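Local coordinates for putative alpha-ketoglutarate-dependent taurine dioxygenase (Burkholderia xenovorans, PDB 5HSX), which probably acts as an iron(II)- and 2-oxoglutarate-dependent dioxygenase of the TauD/TfdA family, although its substrate is not established, at residues Q71-S76 with G80-G85. Sequence-based numbering, arbitrary orientation.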
ATOM      1  N   GLN B  71      26.795  -3.156 -16.759  1.00 35.01           N
ATOM      2  CA  GLN B  71      26.845  -3.736 -15.421  1.00 35.90           C
ATOM      3  C   GLN B  71      25.495  -4.314 -15.024  1.00 30.96           C
ATOM      4  O   GLN B  71      25.430  -5.362 -14.374  1.00 29.48           O
ATOM      5  CB  GLN B  71      27.310  -2.687 -14.412  1.00 31.73           C
ATOM      6  CG  GLN B  71      28.797  -2.361 -14.531  1.00 36.14           C
ATOM      7  CD  GLN B  71      29.161  -1.024 -13.897  1.00 39.95           C
ATOM      8  OE1 GLN B  71      28.292  -0.194 -13.618  1.00 36.28           O
ATOM      9  NE2 GLN B  71      30.455  -0.811 -13.673  1.00 38.90           N
ATOM     10  N   HIS B  72      24.408  -3.645 -15.415  1.00 26.57           N
ATOM     11  CA  HIS B  72      23.064  -4.151 -15.149  1.00 28.67           C
ATOM     12  C   HIS B  72      22.850  -5.500 -15.834  1.00 28.00           C
ATOM     13  O   HIS B  72      22.341  -6.451 -15.226  1.00 27.70           O
ATOM     14  CB  HIS B  72      22.051  -3.097 -15.620  1.00 28.32           C
ATOM     15  CG  HIS B  72      20.618  -3.407 -15.312  1.00 26.12           C
ATOM     16  ND1 HIS B  72      19.605  -2.500 -15.557  1.00 26.44           N
ATOM     17  CD2 HIS B  72      20.020  -4.505 -14.790  1.00 24.46           C
ATOM     18  CE1 HIS B  72      18.448  -3.026 -15.198  1.00 26.55           C
ATOM     19  NE2 HIS B  72      18.671  -4.242 -14.731  1.00 25.32           N
ATOM     20  N   VAL B  73      23.249  -5.607 -17.102  1.00 27.28           N
ATOM     21  CA  VAL B  73      23.116  -6.877 -17.813  1.00 28.53           C
ATOM     22  C   VAL B  73      24.007  -7.936 -17.179  1.00 30.82           C
ATOM     23  O   VAL B  73      23.588  -9.086 -16.988  1.00 28.48           O
ATOM     24  CB  VAL B  73      23.431  -6.690 -19.311  1.00 28.03           C
ATOM     25  CG1 VAL B  73      23.583  -8.047 -20.012  1.00 30.63           C
ATOM     26  CG2 VAL B  73      22.340  -5.855 -19.975  1.00 27.19           C
ATOM     27  N   ALA B  74      25.247  -7.568 -16.839  1.00 30.49           N
ATOM     28  CA  ALA B  74      26.173  -8.539 -16.258  1.00 32.16           C
ATOM     29  C   ALA B  74      25.658  -9.073 -14.927  1.00 32.18           C
ATOM     30  O   ALA B  74      25.769 -10.273 -14.646  1.00 32.86           O
ATOM     31  CB  ALA B  74      27.559  -7.916 -16.088  1.00 34.94           C
ATOM     32  N   PHE B  75      25.089  -8.197 -14.095  1.00 28.02           N
ATOM     33  CA  PHE B  75      24.494  -8.666 -12.849  1.00 29.40           C
ATOM     34  C   PHE B  75      23.357  -9.636 -13.121  1.00 31.90           C
ATOM     35  O   PHE B  75      23.257 -10.687 -12.477  1.00 30.85           O
ATOM     36  CB  PHE B  75      23.983  -7.488 -12.021  1.00 29.75           C
ATOM     37  CG  PHE B  75      23.135  -7.895 -10.838  1.00 31.23           C
ATOM     38  CD1 PHE B  75      23.723  -8.378  -9.678  1.00 34.38           C
ATOM     39  CD2 PHE B  75      21.751  -7.790 -10.884  1.00 33.76           C
ATOM     40  CE1 PHE B  75      22.947  -8.750  -8.583  1.00 29.18           C
ATOM     41  CE2 PHE B  75      20.967  -8.166  -9.791  1.00 32.30           C
ATOM     42  CZ  PHE B  75      21.574  -8.646  -8.642  1.00 27.97           C
ATOM     43  N   SER B  76      22.491  -9.293 -14.078  1.00 25.61           N
ATOM     44  CA  SER B  76      21.320 -10.113 -14.362  1.00 22.55           C
ATOM     45  C   SER B  76      21.709 -11.496 -14.866  1.00 23.05           C
ATOM     46  O   SER B  76      21.066 -12.492 -14.510  1.00 26.39           O
ATOM     47  CB  SER B  76      20.443  -9.406 -15.390  1.00 27.97           C
ATOM     48  OG  SER B  76      20.171  -8.085 -14.978  1.00 25.95           O
ATOM     49  N   GLY B  80      20.213 -15.939 -14.700  1.00 28.20           N
ATOM     50  CA  GLY B  80      19.427 -16.572 -15.740  1.00 30.81           C
ATOM     51  C   GLY B  80      19.770 -16.012 -17.105  1.00 28.82           C
ATOM     52  O   GLY B  80      20.758 -15.295 -17.272  1.00 30.65           O
ATOM     53  N   GLU B  81      18.938 -16.380 -18.081  1.00 27.03           N
ATOM     54  CA  GLU B  81      19.078 -15.912 -19.456  1.00 31.10           C
ATOM     55  C   GLU B  81      18.276 -14.630 -19.640  1.00 25.49           C
ATOM     56  O   GLU B  81      17.103 -14.566 -19.258  1.00 25.64           O
ATOM     57  CB  GLU B  81      18.584 -16.965 -20.450  1.00 30.28           C
ATOM     58  CG  GLU B  81      19.518 -18.111 -20.681  1.00 41.88           C
ATOM     59  CD  GLU B  81      20.763 -17.659 -21.399  1.00 42.12           C
ATOM     60  OE1 GLU B  81      21.776 -17.409 -20.715  1.00 41.49           O
ATOM     61  OE2 GLU B  81      20.713 -17.525 -22.641  1.00 35.67           O
ATOM     62  N   LEU B  82      18.898 -13.624 -20.247  1.00 27.17           N
ATOM     63  CA  LEU B  82      18.220 -12.351 -20.465  1.00 25.04           C
ATOM     64  C   LEU B  82      17.247 -12.457 -21.632  1.00 24.69           C
ATOM     65  O   LEU B  82      17.561 -13.052 -22.663  1.00 29.48           O
ATOM     66  CB  LEU B  82      19.243 -11.249 -20.754  1.00 28.34           C
ATOM     67  CG  LEU B  82      20.050 -10.575 -19.637  1.00 34.55           C
ATOM     68  CD1 LEU B  82      19.127  -9.838 -18.719  1.00 37.41           C
ATOM     69  CD2 LEU B  82      20.909 -11.556 -18.854  1.00 35.78           C
ATOM     70  N   THR B  83      16.068 -11.852 -21.484  1.00 23.95           N
ATOM     71  CA  THR B  83      15.204 -11.685 -22.643  1.00 25.51           C
ATOM     72  C   THR B  83      15.797 -10.631 -23.572  1.00 27.61           C
ATOM     73  O   THR B  83      16.506  -9.719 -23.141  1.00 26.78           O
ATOM     74  CB  THR B  83      13.781 -11.284 -22.223  1.00 31.81           C
ATOM     75  OG1 THR B  83      13.789  -9.952 -21.704  1.00 35.43           O
ATOM     76  CG2 THR B  83      13.259 -12.228 -21.153  1.00 28.10           C
ATOM     77  N   LEU B  84      15.533 -10.787 -24.866  1.00 31.41           N
ATOM     78  CA  LEU B  84      16.027  -9.887 -25.898  1.00 32.85           C
ATOM     79  C   LEU B  84      14.842  -9.129 -26.477  1.00 53.80           C
ATOM     80  O   LEU B  84      13.857  -9.742 -26.903  1.00 62.04           O
ATOM     81  CB  LEU B  84      16.782 -10.663 -26.979  1.00 35.84           C
ATOM     82  CG  LEU B  84      17.953 -11.445 -26.386  1.00 32.59           C
ATOM     83  CD1 LEU B  84      18.575 -12.356 -27.422  1.00 33.40           C
ATOM     84  CD2 LEU B  84      19.000 -10.501 -25.820  1.00 36.73           C
ATOM     85  N   GLY B  85      14.954  -7.804 -26.503  1.00 53.51           N
ATOM     86  CA  GLY B  85      13.802  -6.919 -26.453  1.00 50.20           C
ATOM     87  C   GLY B  85      12.993  -6.757 -27.721  1.00 48.96           C
ATOM     88  O   GLY B  85      12.936  -7.641 -28.583  1.00 49.40           O
TER
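Leu82 holds CG beside its backbone N (chi1 -79°), with CB already directed at helix 69-77, and the second torsion then turns CD1 and CD2 to the helix surface at Ser76. A similar first torsion in Ser76 (chi1 -52°) turns OG back along its own helix and leaves the methylene CB for Leu82: CD1 of Leu82 lies 3.6 Å from CB of Ser76. The second methyl settles over backbone, with Leu82 CD2 4.1 Å from Val73 O, while Val73 CG1 flanks the leucine branch point, 4.4 Å from Leu82 CG. Ser76 OG donates to His72 O at 2.7 Å, with a C=O...donor angle of 146° and tilted out of the carbonyl plane; Ser76 N reaches the same oxygen from the opposite face, so two bonds grip His72 O. Ser76 OG also bonds Thr291 OG1. In the double-stranded beta-helix (jelly-roll) fold of this family, the chain leaving helix 69-77 turns back and packs along it, beside strand 287-293 of the mixed sheet. Gly80, with positive phi, is the first residue to depart from helical geometry, and Ser76 O to Gly80 N, at 3.6 Å, is no hydrogen bond. Leu82 also touches Thr291 and Leu293, which places it between helix and sheet, and backbone hydrogen bonds join Glu81 with Val294 and Thr83 with Thr292, at and just past the end of that strand.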